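Local coordinates for protein diguanylate cyclase with PAS/PAC sensor (Marinobacter aquaeolei, PDB 3H9W) that probably makes cyclic di-GMP from two GTP through its GGDEF domain, this piece being the N-terminal PAS domain, the likely sensor, at residues Lys3-Phe16 with Gly94-Ile106. Numbering follows the deposited sequence.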
loop_
_atom_site.group_PDB
_atom_site.type_symbol
_atom_site.label_atom_id
_atom_site.label_comp_id
_atom_site.label_asym_id
_atom_site.label_seq_id
_atom_site.Cartn_x
_atom_site.Cartn_y
_atom_site.Cartn_z
ATOM N N LYS A 3 4.334 -4.355 9.785
ATOM C CA LYS A 3 3.121 -5.219 9.889
ATOM C C LYS A 3 2.460 -5.362 8.523
ATOM O O LYS A 3 1.915 -6.417 8.196
ATOM C CB LYS A 3 2.122 -4.621 10.890
ATOM C CG LYS A 3 1.603 -3.236 10.518
ATOM C CD LYS A 3 0.098 -3.252 10.257
ATOM C CE LYS A 3 -0.445 -1.861 9.944
ATOM N NZ LYS A 3 0.092 -1.302 8.672
ATOM N N ALA A 4 2.506 -4.295 7.730
ATOM C CA ALA A 4 1.921 -4.319 6.392
ATOM C C ALA A 4 2.638 -5.378 5.567
ATOM O O ALA A 4 3.839 -5.587 5.715
ATOM C CB ALA A 4 2.066 -2.960 5.733
ATOM N N ILE A 5 1.896 -6.053 4.701
ATOM C CA ILE A 5 2.472 -7.094 3.869
ATOM C C ILE A 5 2.464 -6.652 2.421
ATOM O O ILE A 5 1.403 -6.547 1.802
ATOM C CB ILE A 5 1.669 -8.404 3.979
ATOM C CG1 ILE A 5 1.589 -8.836 5.445
ATOM C CG2 ILE A 5 2.338 -9.487 3.147
ATOM C CD1 ILE A 5 0.512 -9.861 5.721
ATOM N N PRO A 6 3.648 -6.376 1.859
ATOM C CA PRO A 6 3.747 -5.945 0.467
ATOM C C PRO A 6 3.607 -7.128 -0.482
ATOM O O PRO A 6 3.985 -8.252 -0.143
ATOM C CB PRO A 6 5.135 -5.312 0.405
ATOM C CG PRO A 6 5.922 -6.185 1.346
ATOM C CD PRO A 6 4.968 -6.343 2.520
ATOM N N TRP A 7 3.046 -6.876 -1.659
ATOM C CA TRP A 7 2.887 -7.925 -2.659
ATOM C C TRP A 7 2.707 -7.312 -4.043
ATOM O O TRP A 7 2.380 -6.129 -4.179
ATOM C CB TRP A 7 1.685 -8.818 -2.333
ATOM C CG TRP A 7 0.398 -8.074 -2.269
ATOM C CD1 TRP A 7 -0.193 -7.544 -1.156
ATOM C CD2 TRP A 7 -0.431 -7.709 -3.379
ATOM N NE1 TRP A 7 -1.343 -6.867 -1.507
ATOM C CE2 TRP A 7 -1.509 -6.954 -2.866
ATOM C CE3 TRP A 7 -0.367 -7.948 -4.760
ATOM C CZ2 TRP A 7 -2.508 -6.430 -3.682
ATOM C CZ3 TRP A 7 -1.362 -7.429 -5.573
ATOM C CH2 TRP A 7 -2.423 -6.676 -5.029
ATOM N N LYS A 8 2.919 -8.135 -5.063
ATOM C CA LYS A 8 2.779 -7.722 -6.449
ATOM C C LYS A 8 2.353 -8.936 -7.252
ATOM O O LYS A 8 2.814 -10.055 -6.994
ATOM C CB LYS A 8 4.098 -7.192 -7.009
ATOM C CG LYS A 8 3.997 -6.723 -8.459
ATOM C CD LYS A 8 5.352 -6.306 -9.009
ATOM C CE LYS A 8 5.232 -5.751 -10.423
ATOM N NZ LYS A 8 6.554 -5.329 -10.958
ATOM N N ILE A 9 1.468 -8.707 -8.214
ATOM C CA ILE A 9 0.949 -9.761 -9.080
ATOM C C ILE A 9 1.170 -9.421 -10.550
ATOM O O ILE A 9 0.860 -8.314 -10.993
ATOM C CB ILE A 9 -0.572 -9.959 -8.879
ATOM C CG1 ILE A 9 -0.851 -10.615 -7.526
ATOM C CG2 ILE A 9 -1.143 -10.806 -10.018
ATOM C CD1 ILE A 9 -0.567 -12.088 -7.493
ATOM N N ASN A 10 1.704 -10.377 -11.301
ATOM C CA ASN A 10 1.926 -10.196 -12.733
ATOM C C ASN A 10 0.555 -10.415 -13.361
ATOM O O ASN A 10 0.002 -11.505 -13.284
ATOM C CB ASN A 10 2.928 -11.241 -13.243
ATOM C CG ASN A 10 3.154 -11.158 -14.742
ATOM O OD1 ASN A 10 2.257 -11.442 -15.534
ATOM N ND2 ASN A 10 4.356 -10.763 -15.135
ATOM N N TRP A 11 0.003 -9.369 -13.966
ATOM C CA TRP A 11 -1.318 -9.434 -14.570
ATOM C C TRP A 11 -1.478 -10.518 -15.634
ATOM O O TRP A 11 -2.491 -11.218 -15.665
ATOM C CB TRP A 11 -1.682 -8.070 -15.160
ATOM C CG TRP A 11 -3.046 -8.021 -15.777
ATOM C CD1 TRP A 11 -3.344 -7.883 -17.105
ATOM C CD2 TRP A 11 -4.301 -8.105 -15.091
ATOM N NE1 TRP A 11 -4.708 -7.874 -17.285
ATOM C CE2 TRP A 11 -5.318 -8.012 -16.067
ATOM C CE3 TRP A 11 -4.666 -8.254 -13.746
ATOM C CZ2 TRP A 11 -6.677 -8.059 -15.739
ATOM C CZ3 TRP A 11 -6.018 -8.301 -13.421
ATOM C CH2 TRP A 11 -7.008 -8.205 -14.416
ATOM N N GLN A 12 -0.480 -10.664 -16.496
ATOM C CA GLN A 12 -0.541 -11.653 -17.570
ATOM C C GLN A 12 -0.653 -13.090 -17.070
ATOM O O GLN A 12 -1.511 -13.843 -17.523
ATOM C CB GLN A 12 0.689 -11.520 -18.472
ATOM C CG GLN A 12 0.506 -12.139 -19.845
ATOM C CD GLN A 12 -0.742 -11.624 -20.541
ATOM O OE1 GLN A 12 -0.953 -10.413 -20.648
ATOM N NE2 GLN A 12 -1.574 -12.541 -21.021
ATOM N N THR A 13 0.211 -13.466 -16.136
ATOM C CA THR A 13 0.208 -14.822 -15.594
ATOM C C THR A 13 -0.629 -14.945 -14.322
ATOM O O THR A 13 -0.964 -16.052 -13.892
ATOM C CB THR A 13 1.631 -15.273 -15.262
ATOM O OG1 THR A 13 2.160 -14.440 -14.225
ATOM C CG2 THR A 13 2.525 -15.160 -16.487
HETATM N N MSE A 14 -0.963 -13.802 -13.729
HETATM C CA MSE A 14 -1.736 -13.762 -12.494
HETATM C C MSE A 14 -0.987 -14.482 -11.380
HETATM O O MSE A 14 -1.591 -15.075 -10.487
HETATM C CB MSE A 14 -3.115 -14.396 -12.689
HETATM C CG MSE A 14 -4.045 -13.592 -13.584
HETATM SE SE MSE A 14 -4.294 -11.763 -12.983
HETATM C CE MSE A 14 -5.775 -12.048 -11.764
ATOM N N ALA A 15 0.338 -14.429 -11.438
ATOM C CA ALA A 15 1.159 -15.071 -10.424
ATOM C C ALA A 15 1.797 -14.011 -9.532
ATOM O O ALA A 15 2.011 -12.876 -9.958
ATOM C CB ALA A 15 2.242 -15.914 -11.084
ATOM N N PHE A 16 2.092 -14.381 -8.291
ATOM C CA PHE A 16 2.721 -13.460 -7.356
ATOM C C PHE A 16 4.189 -13.278 -7.712
ATOM O O PHE A 16 4.933 -14.252 -7.829
ATOM C CB PHE A 16 2.614 -13.990 -5.924
ATOM C CG PHE A 16 1.341 -13.609 -5.225
ATOM C CD1 PHE A 16 1.184 -12.332 -4.688
ATOM C CD2 PHE A 16 0.297 -14.519 -5.106
ATOM C CE1 PHE A 16 0.008 -11.971 -4.040
ATOM C CE2 PHE A 16 -0.887 -14.168 -4.458
ATOM C CZ PHE A 16 -1.034 -12.892 -3.925
ATOM N N GLY A 94 -0.481 1.364 -22.380
ATOM C CA GLY A 94 -1.713 1.666 -21.675
ATOM C C GLY A 94 -2.511 0.468 -21.198
ATOM O O GLY A 94 -3.637 0.624 -20.727
ATOM N N GLU A 95 -1.940 -0.726 -21.314
ATOM C CA GLU A 95 -2.638 -1.927 -20.878
ATOM C C GLU A 95 -2.216 -2.345 -19.473
ATOM O O GLU A 95 -1.079 -2.111 -19.060
ATOM C CB GLU A 95 -2.381 -3.076 -21.853
ATOM C CG GLU A 95 -2.793 -2.771 -23.284
ATOM C CD GLU A 95 -3.463 -3.953 -23.961
ATOM O OE1 GLU A 95 -3.691 -3.891 -25.190
ATOM O OE2 GLU A 95 -3.770 -4.943 -23.262
ATOM N N VAL A 96 -3.145 -2.954 -18.741
ATOM C CA VAL A 96 -2.877 -3.418 -17.380
ATOM C C VAL A 96 -1.688 -4.372 -17.408
ATOM O O VAL A 96 -1.683 -5.355 -18.149
ATOM C CB VAL A 96 -4.106 -4.145 -16.793
ATOM C CG1 VAL A 96 -3.787 -4.670 -15.400
ATOM C CG2 VAL A 96 -5.291 -3.188 -16.741
ATOM N N GLU A 97 -0.683 -4.083 -16.590
ATOM C CA GLU A 97 0.524 -4.891 -16.552
ATOM C C GLU A 97 0.729 -5.631 -15.234
ATOM O O GLU A 97 1.231 -6.754 -15.211
ATOM C CB GLU A 97 1.725 -3.992 -16.838
ATOM C CG GLU A 97 3.077 -4.663 -16.764
ATOM C CD GLU A 97 4.183 -3.736 -17.221
ATOM O OE1 GLU A 97 4.269 -2.612 -16.680
ATOM O OE2 GLU A 97 4.963 -4.129 -18.116
ATOM N N ALA A 98 0.344 -5.005 -14.131
ATOM C CA ALA A 98 0.517 -5.645 -12.845
ATOM C C ALA A 98 -0.341 -5.012 -11.777
ATOM O O ALA A 98 -0.957 -3.968 -11.988
ATOM C CB ALA A 98 1.979 -5.593 -12.433
ATOM N N LEU A 99 -0.379 -5.675 -10.626
ATOM C CA LEU A 99 -1.125 -5.209 -9.467
ATOM C C LEU A 99 -0.106 -5.164 -8.331
ATOM O O LEU A 99 0.630 -6.125 -8.120
ATOM C CB LEU A 99 -2.243 -6.197 -9.128
ATOM C CG LEU A 99 -3.262 -6.497 -10.230
ATOM C CD1 LEU A 99 -4.219 -7.589 -9.760
ATOM C CD2 LEU A 99 -4.030 -5.228 -10.593
ATOM N N ILE A 100 -0.057 -4.049 -7.612
ATOM C CA ILE A 100 0.887 -3.887 -6.511
ATOM C C ILE A 100 0.146 -3.314 -5.311
ATOM O O ILE A 100 -0.683 -2.421 -5.460
ATOM C CB ILE A 100 2.014 -2.897 -6.875
ATOM C CG1 ILE A 100 1.409 -1.511 -7.125
ATOM C CG2 ILE A 100 2.732 -3.360 -8.126
ATOM C CD1 ILE A 100 2.402 -0.369 -7.028
ATOM N N GLY A 101 0.449 -3.808 -4.121
ATOM C CA GLY A 101 -0.237 -3.275 -2.967
ATOM C C GLY A 101 0.231 -3.834 -1.651
ATOM O O GLY A 101 1.355 -4.326 -1.527
ATOM N N PHE A 102 -0.650 -3.763 -0.662
ATOM C CA PHE A 102 -0.346 -4.253 0.673
ATOM C C PHE A 102 -1.555 -4.957 1.267
ATOM O O PHE A 102 -2.693 -4.631 0.943
ATOM C CB PHE A 102 -0.017 -3.086 1.615
ATOM C CG PHE A 102 1.274 -2.381 1.320
ATOM C CD1 PHE A 102 2.479 -2.897 1.764
ATOM C CD2 PHE A 102 1.277 -1.170 0.636
ATOM C CE1 PHE A 102 3.681 -2.212 1.534
ATOM C CE2 PHE A 102 2.470 -0.478 0.398
ATOM C CZ PHE A 102 3.668 -1.006 0.853
HETATM N N MSE A 103 -1.288 -5.917 2.144
HETATM C CA MSE A 103 -2.338 -6.610 2.876
HETATM C C MSE A 103 -2.105 -6.161 4.308
HETATM O O MSE A 103 -0.967 -6.128 4.777
HETATM C CB MSE A 103 -2.197 -8.126 2.769
HETATM C CG MSE A 103 -2.880 -8.715 1.559
HETATM SE SE MSE A 103 -2.295 -10.525 1.251
HETATM C CE MSE A 103 -2.444 -10.505 -0.667
ATOM N N PHE A 104 -3.186 -5.807 4.992
ATOM C CA PHE A 104 -3.110 -5.324 6.366
ATOM C C PHE A 104 -3.985 -6.152 7.294
ATOM O O PHE A 104 -5.116 -6.495 6.945
ATOM C CB PHE A 104 -3.614 -3.883 6.434
ATOM C CG PHE A 104 -2.822 -2.914 5.608
ATOM C CD1 PHE A 104 -1.643 -2.365 6.101
ATOM C CD2 PHE A 104 -3.264 -2.534 4.342
ATOM C CE1 PHE A 104 -0.916 -1.447 5.345
ATOM C CE2 PHE A 104 -2.543 -1.616 3.577
ATOM C CZ PHE A 104 -1.368 -1.073 4.082
ATOM N N ASP A 105 -3.463 -6.450 8.479
ATOM C CA ASP A 105 -4.207 -7.188 9.494
ATOM C C ASP A 105 -5.115 -6.136 10.129
ATOM O O ASP A 105 -4.623 -5.164 10.707
ATOM C CB ASP A 105 -3.226 -7.747 10.537
ATOM C CG ASP A 105 -3.913 -8.342 11.752
ATOM O OD1 ASP A 105 -5.160 -8.355 11.816
ATOM O OD2 ASP A 105 -3.189 -8.809 12.662
ATOM N N ILE A 106 -6.429 -6.300 9.998
ATOM C CA ILE A 106 -7.347 -5.333 10.596
ATOM C C ILE A 106 -8.187 -5.967 11.693
ATOM O O ILE A 106 -9.347 -5.611 11.900
ATOM C CB ILE A 106 -8.279 -4.684 9.550
ATOM C CG1 ILE A 106 -9.067 -5.745 8.789
ATOM C CG2 ILE A 106 -7.460 -3.841 8.592
ATOM C CD1 ILE A 106 -10.194 -5.144 7.949
HETATM O O HOH W 1 1.720 -8.339 -17.236
#
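The first and last strands of the PAS-fold sheet, 5-10 and 96-105, run antiparallel side by side, 96-105 being the middle strand of the five, joined at the hydrogen-bonded pairs Ile-5 with Met-103, Trp-7 with Gly-101 and Ile-9 with Leu-99. Trp-7 lies flat over the neighbouring strand: its CG sits between the backbone N and the carbonyl carbon (chi1 59°), which swings the indole across Gly-101. Glycine suits this place because a CB would come tight against the ring; instead Gly-101 N lies 3.8 Å above the ring plane. The opposite face takes the methyl of selenomethionine Met-103, whose CE is 3.9 Å from the centroid of the five-membered ring of Trp-7, a CH-pi contact for which a long, flexible side chain is apt. Leu-99 CB touches the far rim at Trp-7 CZ3 (3.9 Å). A serine in place of Trp-7 would probably open a gap over Gly-101 and leave the end of the Met-103 side chain without its aromatic partner, free to turn.

Beyond the strand end, Trp-11 N donates a hydrogen bond to Glu-97 O (3.1 Å) from above the carbonyl plane. Branched Val-96 sets CG1 over the broad apolar face of Trp-11, a CH-pi contact 3.4 Å from the five-membered ring's centroid. On the sheet face carrying Lys-8 and Ile-100, Pro-6, at a non-hydrogen-bonded pair where its missing N-H costs nothing toward strand 96-105, sets its CB 3.6 Å from Phe-102 CE1.

Strands 15-19 and 79-90 flank the pair; helix 46-61 meets Trp-11 and Leu-99, helix 22-27 meets Ile-5, and Phe-102 and Phe-104 pack against their counterparts in the second subunit.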